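Local coordinates for protein putative NAD(P)H-flavin oxidoreductase (Streptococcus pyogenes serotype M1, PDB 2HAY) that binds FMN and, as a member of the nitroreductase family, probably catalyses NAD(P)H-dependent flavin-mediated reduction of small substrates, at residues I49-W54 / S98-N103; L88-H93 / K146-A151; I150-M155 / S196-G201. One frame throughout, in Å; residues are numbered along the deposited sequence.

In the fold
All three contacts are buried, and they run from the outer part of the chain towards its centre. Interactions 2 and 3 lie near the middle and use successive turns of one helix, 137-162, against two neighbouring strands of the antiparallel sheet, 84-91 and 192-201; L88 of interaction 2 touches L152 and M155 of interaction 3, so the two form one continuous core. Interaction 1 lies about 17 Å from the chain centre, where a loop beside the flavin meets the short helix that follows strand 84-91. Apolar side-chain pairs make interactions 1 and 3, of branched aliphatics in the first and leucine with selenomethionine in the other, whereas in interaction 2 methyls rest largely on backbone carbonyls.

Interaction 1: residues I49-W54 / S98-N103; sequences IGLEGW and SPAIKN
The backbones of the irregular segment 49-54 and of the first turn of helix 99-106 come closest at L51 and I101, whose CA atoms are 6.3 Å apart. In this nitroreductase-family fold the contact joins the loop leading into strand 54-59 to the short helix after strand 84-91. L51 carries the largest share: with CG anti to the backbone N (chi1 -176°), its CD1 lies 3.5 Å from A100 O and also meets the CB of A100, where a small residue lets the loop come near the helix. Both methyls of L51 meet the end of I101 from one side, CD1 of L51 lying 3.9 Å from CD1 of I101. CD1 of I49 lies 3.9 Å from CG1 of the same isoleucine, the two side chains crossing at about a right angle. W143 packs on I49 and L51, and Y123 on I49 and I101, so these aliphatic side chains are enclosed by nonpolar groups. Next to I49, G50 belongs to the FMN pocket and takes a positive phi (66°), readily adopted by glycine. S98 is the N-cap of the helix: its OG accepts from I101 N at 3.2 Å, with an N-H...O angle of 166°.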
ATOM      1  N   ILE B  49      -4.936  -8.374   9.693  1.00 26.84           N
ATOM      2  CA  ILE B  49      -5.315  -8.830  11.019  1.00 27.06           C
ATOM      3  C   ILE B  49      -5.420  -7.728  12.093  1.00 26.77           C
ATOM      4  O   ILE B  49      -5.363  -8.017  13.278  1.00 27.01           O
ATOM      5  CB  ILE B  49      -4.468 -10.094  11.510  1.00 27.29           C
ATOM      6  CG1 ILE B  49      -3.025  -9.740  11.874  1.00 28.59           C
ATOM      7  CG2 ILE B  49      -4.520 -11.254  10.497  1.00 28.07           C
ATOM      8  CD1 ILE B  49      -2.307 -10.882  12.589  1.00 28.95           C
ATOM      9  N   GLY B  50      -5.579  -6.475  11.688  1.00 27.08           N
ATOM     10  CA  GLY B  50      -5.751  -5.378  12.665  1.00 26.92           C
ATOM     11  C   GLY B  50      -4.515  -5.121  13.533  1.00 26.91           C
ATOM     12  O   GLY B  50      -4.619  -4.585  14.633  1.00 26.49           O
ATOM     13  N   LEU B  51      -3.350  -5.529  13.046  1.00 26.21           N
ATOM     14  CA  LEU B  51      -2.119  -5.456  13.818  1.00 26.07           C
ATOM     15  C   LEU B  51      -1.679  -4.006  14.069  1.00 26.18           C
ATOM     16  O   LEU B  51      -1.199  -3.696  15.151  1.00 26.27           O
ATOM     17  CB  LEU B  51      -0.984  -6.205  13.099  1.00 25.68           C
ATOM     18  CG  LEU B  51       0.334  -6.244  13.909  1.00 26.39           C
ATOM     19  CD1 LEU B  51       0.144  -6.991  15.229  1.00 27.60           C
ATOM     20  CD2 LEU B  51       1.408  -6.905  13.089  1.00 28.33           C
ATOM     21  N   GLU B  52      -1.809  -3.142  13.055  1.00 25.28           N
ATOM     22  CA  GLU B  52      -1.356  -1.746  13.172  1.00 25.10           C
ATOM     23  C   GLU B  52       0.105  -1.691  13.650  1.00 24.41           C
ATOM     24  O   GLU B  52       0.461  -0.879  14.528  1.00 23.89           O
ATOM     25  CB  GLU B  52      -2.255  -0.945  14.128  1.00 24.26           C
ATOM     26  CG  GLU B  52      -3.720  -0.986  13.825  1.00 24.98           C
ATOM     27  CD  GLU B  52      -4.525  -0.428  14.967  1.00 26.67           C
ATOM     28  OE1 GLU B  52      -5.274  -1.200  15.632  1.00 28.40           O
ATOM     29  OE2 GLU B  52      -4.387   0.782  15.229  1.00 28.25           O
ATOM     30  N   GLY B  53       0.940  -2.547  13.067  1.00 23.61           N
ATOM     31  CA  GLY B  53       2.363  -2.581  13.381  1.00 23.22           C
ATOM     32  C   GLY B  53       3.085  -1.501  12.613  1.00 23.82           C
ATOM     33  O   GLY B  53       3.919  -1.767  11.735  1.00 23.06           O
ATOM     34  N   TRP B  54       2.747  -0.256  12.917  1.00 23.86           N
ATOM     35  CA  TRP B  54       3.266   0.861  12.118  1.00 23.40           C
ATOM     36  C   TRP B  54       3.248   2.121  12.954  1.00 23.97           C
ATOM     37  O   TRP B  54       2.516   2.194  13.975  1.00 24.26           O
ATOM     38  CB  TRP B  54       2.422   1.059  10.842  1.00 23.56           C
ATOM     39  CG  TRP B  54       0.898   1.236  11.054  1.00 23.35           C
ATOM     40  CD1 TRP B  54       0.261   1.718  12.188  1.00 22.85           C
ATOM     41  CD2 TRP B  54      -0.141   0.970  10.101  1.00 22.96           C
ATOM     42  NE1 TRP B  54      -1.089   1.770  11.982  1.00 23.75           N
ATOM     43  CE2 TRP B  54      -1.373   1.312  10.720  1.00 24.16           C
ATOM     44  CE3 TRP B  54      -0.152   0.481   8.779  1.00 24.91           C
ATOM     45  CZ2 TRP B  54      -2.604   1.172  10.075  1.00 23.45           C
ATOM     46  CZ3 TRP B  54      -1.385   0.338   8.131  1.00 24.99           C
ATOM     47  CH2 TRP B  54      -2.597   0.698   8.781  1.00 23.77           C
ATOM     48  N   SER B  98       4.053 -13.422  18.922  1.00 29.69           N
ATOM     49  CA  SER B  98       4.631 -12.188  19.471  1.00 30.39           C
ATOM     50  C   SER B  98       3.628 -11.423  20.340  1.00 30.64           C
ATOM     51  O   SER B  98       2.414 -11.622  20.211  1.00 31.15           O
ATOM     52  CB  SER B  98       5.071 -11.270  18.340  1.00 29.64           C
ATOM     53  OG  SER B  98       3.930 -10.762  17.665  1.00 30.68           O
ATOM     54  N   PRO B  99       4.135 -10.564  21.240  1.00 31.02           N
ATOM     55  CA  PRO B  99       3.279  -9.687  22.057  1.00 30.86           C
ATOM     56  C   PRO B  99       2.436  -8.749  21.190  1.00 30.41           C
ATOM     57  O   PRO B  99       1.257  -8.561  21.480  1.00 30.64           O
ATOM     58  CB  PRO B  99       4.282  -8.910  22.928  1.00 30.72           C
ATOM     59  CG  PRO B  99       5.509  -9.776  22.969  1.00 31.48           C
ATOM     60  CD  PRO B  99       5.562 -10.403  21.584  1.00 31.04           C
ATOM     61  N   ALA B 100       3.014  -8.193  20.120  1.00 29.66           N
ATOM     62  CA  ALA B 100       2.223  -7.356  19.186  1.00 28.96           C
ATOM     63  C   ALA B 100       0.954  -8.046  18.638  1.00 28.66           C
ATOM     64  O   ALA B 100      -0.133  -7.450  18.654  1.00 28.34           O
ATOM     65  CB  ALA B 100       3.090  -6.797  18.038  1.00 28.54           C
ATOM     66  N   ILE B 101       1.086  -9.288  18.161  1.00 28.36           N
ATOM     67  CA  ILE B 101      -0.075 -10.013  17.607  1.00 28.63           C
ATOM     68  C   ILE B 101      -1.119 -10.269  18.703  1.00 28.95           C
ATOM     69  O   ILE B 101      -2.316 -10.136  18.472  1.00 29.59           O
ATOM     70  CB  ILE B 101       0.293 -11.320  16.815  1.00 27.99           C
ATOM     71  CG1 ILE B 101       0.454 -11.047  15.309  1.00 29.48           C
ATOM     72  CG2 ILE B 101      -0.844 -12.304  16.843  1.00 24.82           C
ATOM     73  CD1 ILE B 101       1.752 -10.510  14.944  1.00 34.85           C
ATOM     74  N   LYS B 102      -0.645 -10.609  19.895  1.00 29.77           N
ATOM     75  CA  LYS B 102      -1.514 -10.827  21.062  1.00 30.21           C
ATOM     76  C   LYS B 102      -2.267  -9.551  21.466  1.00 30.46           C
ATOM     77  O   LYS B 102      -3.449  -9.585  21.786  1.00 30.08           O
ATOM     78  CB  LYS B 102      -0.685 -11.350  22.238  1.00 30.36           C
ATOM     79  CG  LYS B 102      -1.523 -11.878  23.387  1.00 30.53           C
ATOM     80  CD  LYS B 102      -0.681 -12.268  24.578  1.00 34.37           C
ATOM     81  CE  LYS B 102      -1.580 -12.469  25.810  1.00 35.53           C
ATOM     82  NZ  LYS B 102      -0.860 -13.236  26.875  1.00 39.79           N
ATOM     83  N   ASN B 103      -1.577  -8.421  21.429  1.00 31.12           N
ATOM     84  CA  ASN B 103      -2.194  -7.163  21.799  1.00 31.87           C
ATOM     85  C   ASN B 103      -3.264  -6.715  20.812  1.00 31.70           C
ATOM     86  O   ASN B 103      -4.207  -6.033  21.187  1.00 32.23           O
ATOM     87  CB  ASN B 103      -1.133  -6.085  21.976  1.00 32.42           C
ATOM     88  CG  ASN B 103      -0.258  -6.325  23.190  1.00 33.72           C
ATOM     89  OD1 ASN B 103      -0.687  -6.926  24.178  1.00 36.28           O
ATOM     90  ND2 ASN B 103       0.974  -5.836  23.131  1.00 35.08           N
TER

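Interaction 2: residues L88-H93 / K146-A151; sequences LIAEKH and KQTYIA. With FMN (flavin mononucleotide), chain F.
T148 turns its CG2 methyl to the strand and lays it against CB of A90 (4.1 Å) and the carbonyl oxygen of I89 (4.0 Å). On the same residue, L88 reaches in from the strand: its CD2 sits 3.5 Å from T148 O and also touches T148 CB, the two side chains meeting at a slant. L88 thus covers the carbonyl end of T148 while A90, two residues on along the strand, meets the methyl; alanine is small enough to let the helix lie close. With chi1 at 73°, OG1 of T148 stands between its backbone N and carbonyl carbon and hydrogen-bonds to A145 O, one turn back, so the hydroxyl is satisfied within its own helix and the methyl is left for the strand. This is a helix packed on a sheet in the alpha+beta fold of the nitroreductases: strand 88-91 and helix 146-151 run roughly antiparallel, at 147°, with axes 8.4 Å apart. I150 and Q147 of the same helix face the flavin. CD1 of I150 sits against the FMN methyl C8M, in a contact so short that its exact distance is doubtful, and Q147, bent at chi2, brings OE1 to 3.2 Å from C7M. That oxygen also accepts from S48 N, and Q147 NE2 bonds to W143 O and to E170 OE1 of the second subunit, which together fix the amide's rotation. The FMN lies across the interface, its methyls against Q147 and I150 of this chain, with bonds from R19 NH1 and G171 N of the second subunit.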
ATOM      1  N   LEU B  88       7.384   6.601   7.435  1.00 25.93           N
ATOM      2  CA  LEU B  88       6.478   5.450   7.638  1.00 26.09           C
ATOM      3  C   LEU B  88       7.318   4.326   8.217  1.00 25.80           C
ATOM      4  O   LEU B  88       8.285   3.873   7.598  1.00 25.74           O
ATOM      5  CB  LEU B  88       5.804   5.024   6.329  1.00 24.41           C
ATOM      6  CG  LEU B  88       4.814   6.013   5.719  1.00 24.51           C
ATOM      7  CD1 LEU B  88       5.526   7.176   4.957  1.00 21.13           C
ATOM      8  CD2 LEU B  88       3.859   5.266   4.819  1.00 21.72           C
ATOM      9  N   ILE B  89       6.995   3.938   9.448  1.00 26.36           N
ATOM     10  CA  ILE B  89       7.792   2.970  10.215  1.00 25.77           C
ATOM     11  C   ILE B  89       6.993   1.681  10.367  1.00 26.14           C
ATOM     12  O   ILE B  89       5.788   1.733  10.701  1.00 26.07           O
ATOM     13  CB  ILE B  89       8.147   3.534  11.637  1.00 26.70           C
ATOM     14  CG1 ILE B  89       8.737   4.952  11.589  1.00 26.28           C
ATOM     15  CG2 ILE B  89       9.028   2.552  12.460  1.00 26.00           C
ATOM     16  CD1 ILE B  89       9.923   5.151  10.664  1.00 28.11           C
ATOM     17  N   ALA B  90       7.626   0.531  10.096  1.00 25.70           N
ATOM     18  CA  ALA B  90       6.955  -0.768  10.315  1.00 25.34           C
ATOM     19  C   ALA B  90       7.588  -1.608  11.452  1.00 26.02           C
ATOM     20  O   ALA B  90       8.811  -1.554  11.667  1.00 24.53           O
ATOM     21  CB  ALA B  90       6.906  -1.561   9.030  1.00 24.98           C
ATOM     22  N   GLU B  91       6.758  -2.398  12.149  1.00 26.06           N
ATOM     23  CA  GLU B  91       7.220  -3.273  13.251  1.00 27.99           C
ATOM     24  C   GLU B  91       8.006  -4.490  12.742  1.00 26.47           C
ATOM     25  O   GLU B  91       7.627  -5.087  11.732  1.00 26.22           O
ATOM     26  CB  GLU B  91       6.027  -3.806  14.028  1.00 28.04           C
ATOM     27  CG  GLU B  91       5.745  -3.100  15.301  1.00 32.21           C
ATOM     28  CD  GLU B  91       4.386  -3.475  15.942  1.00 33.63           C
ATOM     29  OE1 GLU B  91       3.928  -4.629  15.795  1.00 40.57           O
ATOM     30  OE2 GLU B  91       3.775  -2.593  16.608  1.00 39.32           O
ATOM     31  N   LYS B  92       9.068  -4.856  13.454  1.00 24.65           N
ATOM     32  CA  LYS B  92       9.807  -6.093  13.177  1.00 25.00           C
ATOM     33  C   LYS B  92       9.259  -7.208  14.032  1.00 24.69           C
ATOM     34  O   LYS B  92       8.600  -6.963  15.046  1.00 23.89           O
ATOM     35  CB  LYS B  92      11.303  -5.920  13.505  1.00 24.87           C
ATOM     36  CG  LYS B  92      12.003  -4.881  12.615  1.00 24.85           C
ATOM     37  CD  LYS B  92      13.463  -4.756  13.005  1.00 26.76           C
ATOM     38  CE  LYS B  92      14.276  -4.009  11.923  1.00 27.39           C
ATOM     39  NZ  LYS B  92      15.665  -3.727  12.435  1.00 30.49           N
ATOM     40  N   HIS B  93       9.533  -8.433  13.630  1.00 25.28           N
ATOM     41  CA  HIS B  93       9.239  -9.584  14.488  1.00 26.26           C
ATOM     42  C   HIS B  93       7.773  -9.781  14.872  1.00 25.94           C
ATOM     43  O   HIS B  93       7.447 -10.255  15.965  1.00 25.21           O
ATOM     44  CB  HIS B  93      10.138  -9.533  15.720  1.00 25.78           C
ATOM     45  CG  HIS B  93      11.589  -9.564  15.376  1.00 28.24           C
ATOM     46  ND1 HIS B  93      12.186 -10.658  14.772  1.00 30.99           N
ATOM     47  CD2 HIS B  93      12.564  -8.643  15.547  1.00 26.40           C
ATOM     48  CE1 HIS B  93      13.472 -10.406  14.596  1.00 31.64           C
ATOM     49  NE2 HIS B  93      13.724  -9.186  15.046  1.00 31.41           N
ATOM     50  N   LYS B 146       4.433  -3.753   4.041  1.00 27.44           N
ATOM     51  CA  LYS B 146       3.341  -3.722   3.037  1.00 26.83           C
ATOM     52  C   LYS B 146       2.132  -2.980   3.545  1.00 27.32           C
ATOM     53  O   LYS B 146       1.528  -2.197   2.791  1.00 27.35           O
ATOM     54  CB  LYS B 146       2.888  -5.109   2.620  1.00 27.00           C
ATOM     55  CG  LYS B 146       3.861  -5.865   1.730  1.00 27.07           C
ATOM     56  CD  LYS B 146       3.413  -7.285   1.508  1.00 23.51           C
ATOM     57  CE  LYS B 146       4.470  -8.039   0.737  1.00 25.50           C
ATOM     58  NZ  LYS B 146       4.091  -9.473   0.548  1.00 26.92           N
ATOM     59  N   GLN B 147       1.747  -3.231   4.805  1.00 26.95           N
ATOM     60  CA  GLN B 147       0.571  -2.543   5.370  1.00 26.35           C
ATOM     61  C   GLN B 147       0.708  -1.014   5.313  1.00 25.66           C
ATOM     62  O   GLN B 147      -0.265  -0.290   5.054  1.00 25.33           O
ATOM     63  CB  GLN B 147       0.246  -3.005   6.806  1.00 25.83           C
ATOM     64  CG  GLN B 147       0.289  -4.547   7.057  1.00 26.73           C
ATOM     65  CD  GLN B 147      -0.482  -5.343   6.044  1.00 25.43           C
ATOM     66  OE1 GLN B 147      -1.684  -5.148   5.861  1.00 23.26           O
ATOM     67  NE2 GLN B 147       0.209  -6.259   5.375  1.00 24.67           N
ATOM     68  N   THR B 148       1.917  -0.519   5.550  1.00 26.11           N
ATOM     69  CA  THR B 148       2.160   0.942   5.579  1.00 25.78           C
ATOM     70  C   THR B 148       1.938   1.571   4.228  1.00 25.61           C
ATOM     71  O   THR B 148       1.583   2.756   4.158  1.00 26.25           O
ATOM     72  CB  THR B 148       3.570   1.330   6.084  1.00 25.41           C
ATOM     73  OG1 THR B 148       4.547   1.008   5.074  1.00 27.09           O
ATOM     74  CG2 THR B 148       3.879   0.633   7.404  1.00 25.40           C
ATOM     75  N   TYR B 149       2.143   0.798   3.155  1.00 25.45           N
ATOM     76  CA  TYR B 149       1.821   1.269   1.779  1.00 25.39           C
ATOM     77  C   TYR B 149       0.312   1.546   1.582  1.00 24.70           C
ATOM     78  O   TYR B 149      -0.040   2.405   0.792  1.00 25.47           O
ATOM     79  CB  TYR B 149       2.356   0.314   0.712  1.00 24.28           C
ATOM     80  CG  TYR B 149       3.858   0.372   0.569  1.00 27.15           C
ATOM     81  CD1 TYR B 149       4.709  -0.266   1.507  1.00 25.94           C
ATOM     82  CD2 TYR B 149       4.443   1.055  -0.487  1.00 22.22           C
ATOM     83  CE1 TYR B 149       6.091  -0.192   1.381  1.00 28.34           C
ATOM     84  CE2 TYR B 149       5.850   1.134  -0.608  1.00 25.74           C
ATOM     85  CZ  TYR B 149       6.653   0.509   0.317  1.00 25.20           C
ATOM     86  OH  TYR B 149       8.022   0.568   0.196  1.00 27.64           O
ATOM     87  N   ILE B 150      -0.570   0.826   2.279  1.00 24.92           N
ATOM     88  CA  ILE B 150      -2.014   1.190   2.307  1.00 25.15           C
ATOM     89  C   ILE B 150      -2.218   2.632   2.851  1.00 26.99           C
ATOM     90  O   ILE B 150      -2.966   3.461   2.258  1.00 26.93           O
ATOM     91  CB  ILE B 150      -2.862   0.182   3.138  1.00 26.98           C
ATOM     92  CG1 ILE B 150      -2.632  -1.262   2.651  1.00 25.65           C
ATOM     93  CG2 ILE B 150      -4.367   0.600   3.173  1.00 23.88           C
ATOM     94  CD1 ILE B 150      -3.386  -2.350   3.430  1.00 25.44           C
ATOM     95  N   ALA B 151      -1.553   2.908   3.976  1.00 25.92           N
ATOM     96  CA  ALA B 151      -1.563   4.209   4.639  1.00 26.63           C
ATOM     97  C   ALA B 151      -0.929   5.242   3.732  1.00 26.64           C
ATOM     98  O   ALA B 151      -1.449   6.336   3.595  1.00 27.07           O
ATOM     99  CB  ALA B 151      -0.804   4.149   5.975  1.00 24.81           C
TER
HETATM  100  N1  FMN F 702     -10.541  -9.193   6.570  1.00 35.18           N
HETATM  101  C2  FMN F 702     -10.989 -10.488   6.326  1.00 36.04           C
HETATM  102  O2  FMN F 702     -12.103 -10.872   6.717  1.00 37.27           O
HETATM  103  N3  FMN F 702     -10.191 -11.391   5.649  1.00 35.30           N
HETATM  104  C4  FMN F 702      -8.921 -11.063   5.199  1.00 35.86           C
HETATM  105  O4  FMN F 702      -8.074 -11.965   5.111  1.00 34.02           O
HETATM  106  C4A FMN F 702      -8.458  -9.754   5.426  1.00 37.20           C
HETATM  107  N5  FMN F 702      -7.170  -9.399   4.983  1.00 37.47           N
HETATM  108  C5A FMN F 702      -6.678  -8.102   5.151  1.00 36.43           C
HETATM  109  C6  FMN F 702      -5.425  -7.765   4.652  1.00 34.55           C
HETATM  110  C7  FMN F 702      -4.905  -6.483   4.814  1.00 35.72           C
HETATM  111  C7M FMN F 702      -3.906  -6.010   3.777  1.00 29.29           C
HETATM  112  C8  FMN F 702      -5.681  -5.528   5.502  1.00 35.69           C
HETATM  113  C8M FMN F 702      -5.471  -4.082   5.177  1.00 29.74           C
HETATM  114  C9  FMN F 702      -6.943  -5.873   6.014  1.00 35.29           C
HETATM  115  C9A FMN F 702      -7.463  -7.157   5.830  1.00 36.87           C
HETATM  116  N10 FMN F 702      -8.753  -7.511   6.301  1.00 37.77           N
HETATM  117  C10 FMN F 702      -9.268  -8.808   6.106  1.00 36.79           C
HETATM  118  C1' FMN F 702      -9.469  -6.558   7.216  1.00 39.81           C
HETATM  119  C2' FMN F 702      -8.804  -6.396   8.594  1.00 42.02           C
HETATM  120  O2' FMN F 702      -9.094  -7.496   9.445  1.00 43.71           O
HETATM  121  C3' FMN F 702      -9.326  -5.084   9.188  1.00 42.24           C
HETATM  122  O3' FMN F 702      -8.821  -4.060   8.368  1.00 44.36           O
HETATM  123  C4' FMN F 702      -8.979  -4.780  10.654  1.00 41.48           C
HETATM  124  O4' FMN F 702      -9.643  -5.663  11.543  1.00 42.08           O
HETATM  125  C5' FMN F 702      -9.316  -3.311  10.975  1.00 39.73           C
HETATM  126  O5' FMN F 702     -10.721  -3.054  11.016  1.00 36.17           O
HETATM  127  P   FMN F 702     -11.560  -2.167   9.943  1.00 29.42           P
HETATM  128  O1P FMN F 702     -12.896  -2.828   9.740  1.00 26.93           O
HETATM  129  O2P FMN F 702     -10.871  -2.011   8.615  1.00 29.42           O
HETATM  130  O3P FMN F 702     -11.790  -0.809  10.496  1.00 33.96           O

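Interaction 3: residues I150-M155 / S196-G201; sequences IALGNM and SMLSLG
L152 and L198 cross obliquely, with CD1 of L152 lying 3.9 Å from both CD1 and CB of L198. Each leucine holds CG anti to its backbone N; in L152 (chi1 -168°) this swings the branched end from the flank of the helix onto the strand. M155, one turn on and present as selenomethionine, instead runs alongside L198 in the opposite direction. Its CB is 3.9 Å from CD2 of L198, and because the chain bends at chi3 (-75°) CE turns back to 4.0 Å from the same methyl. L198 is therefore divided between its two partners, CD1 going to L152 and CD2 to M155; the long, unbranched side chain of M155 can mould itself to a leucine branch. The second methyl of L152, CD2, comes within 4.3 Å of S196 OG, a looser touch with a small side chain. Helix 150-155 and strand 196-201 run almost parallel, at 5°, with axes 10.3 Å apart, as a helix layered on the sheet of the nitroreductase fold. Strand 192-201 lies between strands 84-91 and 165-169, P168 of the latter touching L152, while helix 32-43 packs on M155 through I38 and A42.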
ATOM      1  N   ILE B 150      -0.570   0.826   2.279  1.00 24.92           N
ATOM      2  CA  ILE B 150      -2.014   1.190   2.307  1.00 25.15           C
ATOM      3  C   ILE B 150      -2.218   2.632   2.851  1.00 26.99           C
ATOM      4  O   ILE B 150      -2.966   3.461   2.258  1.00 26.93           O
ATOM      5  CB  ILE B 150      -2.862   0.182   3.138  1.00 26.98           C
ATOM      6  CG1 ILE B 150      -2.632  -1.262   2.651  1.00 25.65           C
ATOM      7  CG2 ILE B 150      -4.367   0.600   3.173  1.00 23.88           C
ATOM      8  CD1 ILE B 150      -3.386  -2.350   3.430  1.00 25.44           C
ATOM      9  N   ALA B 151      -1.553   2.908   3.976  1.00 25.92           N
ATOM     10  CA  ALA B 151      -1.563   4.209   4.639  1.00 26.63           C
ATOM     11  C   ALA B 151      -0.929   5.242   3.732  1.00 26.64           C
ATOM     12  O   ALA B 151      -1.449   6.336   3.595  1.00 27.07           O
ATOM     13  CB  ALA B 151      -0.804   4.149   5.975  1.00 24.81           C
ATOM     14  N   LEU B 152       0.176   4.880   3.093  1.00 26.58           N
ATOM     15  CA  LEU B 152       0.784   5.761   2.119  1.00 27.08           C
ATOM     16  C   LEU B 152      -0.238   6.223   1.085  1.00 27.83           C
ATOM     17  O   LEU B 152      -0.347   7.425   0.786  1.00 28.51           O
ATOM     18  CB  LEU B 152       1.956   5.064   1.441  1.00 26.96           C
ATOM     19  CG  LEU B 152       2.867   5.937   0.592  1.00 25.87           C
ATOM     20  CD1 LEU B 152       3.586   6.980   1.476  1.00 24.12           C
ATOM     21  CD2 LEU B 152       3.850   5.000  -0.074  1.00 23.21           C
ATOM     22  N   GLY B 153      -0.968   5.260   0.532  1.00 27.93           N
ATOM     23  CA  GLY B 153      -2.028   5.522  -0.415  1.00 28.41           C
ATOM     24  C   GLY B 153      -3.118   6.430   0.138  1.00 28.71           C
ATOM     25  O   GLY B 153      -3.525   7.387  -0.527  1.00 28.03           O
ATOM     26  N   ASN B 154      -3.601   6.119   1.345  1.00 28.55           N
ATOM     27  CA  ASN B 154      -4.665   6.920   1.940  1.00 28.48           C
ATOM     28  C   ASN B 154      -4.221   8.334   2.241  1.00 27.36           C
ATOM     29  O   ASN B 154      -4.978   9.269   2.037  1.00 27.19           O
ATOM     30  CB  ASN B 154      -5.259   6.239   3.183  1.00 28.63           C
ATOM     31  CG  ASN B 154      -6.139   5.054   2.814  1.00 31.20           C
ATOM     32  OD1 ASN B 154      -6.043   3.965   3.400  1.00 31.96           O
ATOM     33  ND2 ASN B 154      -6.986   5.252   1.817  1.00 35.25           N
HETATM   34  N   MSE B 155      -2.994   8.487   2.726  1.00 27.04           N
HETATM   35  CA  MSE B 155      -2.430   9.822   2.953  1.00 27.07           C
HETATM   36  C   MSE B 155      -2.360  10.666   1.681  1.00 26.16           C
HETATM   37  O   MSE B 155      -2.757  11.820   1.688  1.00 26.34           O
HETATM   38  CB  MSE B 155      -1.051   9.724   3.608  1.00 26.57           C
HETATM   39  CG  MSE B 155      -1.162   9.375   5.074  1.00 27.44           C
HETATM   40 SE   MSE B 155       0.487   9.704   6.031  0.65 28.43          SE
HETATM   41  CE  MSE B 155       1.523   8.209   5.408  1.00 25.72           C
ATOM     42  N   SER B 196       9.249   3.597   4.311  1.00 26.12           N
ATOM     43  CA  SER B 196       9.328   4.601   3.257  1.00 27.08           C
ATOM     44  C   SER B 196       9.242   6.025   3.862  1.00 26.86           C
ATOM     45  O   SER B 196       9.103   6.192   5.083  1.00 26.76           O
ATOM     46  CB  SER B 196       8.194   4.358   2.228  1.00 26.26           C
ATOM     47  OG  SER B 196       6.942   4.607   2.818  1.00 26.03           O
HETATM   48  N   MSE B 197       9.328   7.036   3.008  1.00 27.40           N
HETATM   49  CA  MSE B 197       9.094   8.414   3.418  1.00 28.90           C
HETATM   50  C   MSE B 197       8.047   9.035   2.491  1.00 28.38           C
HETATM   51  O   MSE B 197       7.841   8.565   1.372  1.00 28.97           O
HETATM   52  CB  MSE B 197      10.392   9.229   3.318  1.00 29.58           C
HETATM   53  CG  MSE B 197      11.595   8.676   4.059  1.00 29.97           C
HETATM   54 SE   MSE B 197      13.247   9.659   3.520  0.55 32.40          SE
HETATM   55  CE  MSE B 197      14.546   8.581   4.421  1.00 29.74           C
ATOM     56  N   LEU B 198       7.405  10.098   2.950  1.00 27.60           N
ATOM     57  CA  LEU B 198       6.448  10.834   2.141  1.00 27.63           C
ATOM     58  C   LEU B 198       6.704  12.329   2.346  1.00 27.64           C
ATOM     59  O   LEU B 198       6.608  12.814   3.462  1.00 27.37           O
ATOM     60  CB  LEU B 198       5.014  10.485   2.584  1.00 27.29           C
ATOM     61  CG  LEU B 198       3.860  11.178   1.859  1.00 27.07           C
ATOM     62  CD1 LEU B 198       3.811  10.753   0.376  1.00 23.95           C
ATOM     63  CD2 LEU B 198       2.576  10.811   2.570  1.00 28.11           C
ATOM     64  N   SER B 199       7.044  13.060   1.292  1.00 27.67           N
ATOM     65  CA  SER B 199       7.069  14.526   1.399  1.00 27.49           C
ATOM     66  C   SER B 199       5.705  15.105   1.052  1.00 27.37           C
ATOM     67  O   SER B 199       4.998  14.567   0.220  1.00 27.07           O
ATOM     68  CB  SER B 199       8.141  15.139   0.496  1.00 27.97           C
ATOM     69  OG  SER B 199       7.984  14.684  -0.828  1.00 26.91           O
ATOM     70  N   LEU B 200       5.343  16.198   1.712  1.00 27.36           N
ATOM     71  CA  LEU B 200       4.090  16.876   1.445  1.00 27.37           C
ATOM     72  C   LEU B 200       4.330  18.400   1.348  1.00 27.35           C
ATOM     73  O   LEU B 200       5.255  18.933   1.975  1.00 26.55           O
ATOM     74  CB  LEU B 200       3.046  16.540   2.515  1.00 26.70           C
ATOM     75  CG  LEU B 200       2.886  15.065   2.873  1.00 29.10           C
ATOM     76  CD1 LEU B 200       3.702  14.755   4.154  1.00 31.17           C
ATOM     77  CD2 LEU B 200       1.447  14.722   3.095  1.00 28.42           C
ATOM     78  N   GLY B 201       3.508  19.073   0.544  1.00 27.37           N
ATOM     79  CA  GLY B 201       3.640  20.529   0.346  1.00 27.63           C
ATOM     80  C   GLY B 201       2.863  20.984  -0.865  1.00 27.09           C
ATOM     81  O   GLY B 201       1.938  20.330  -1.286  1.00 27.92           O
TER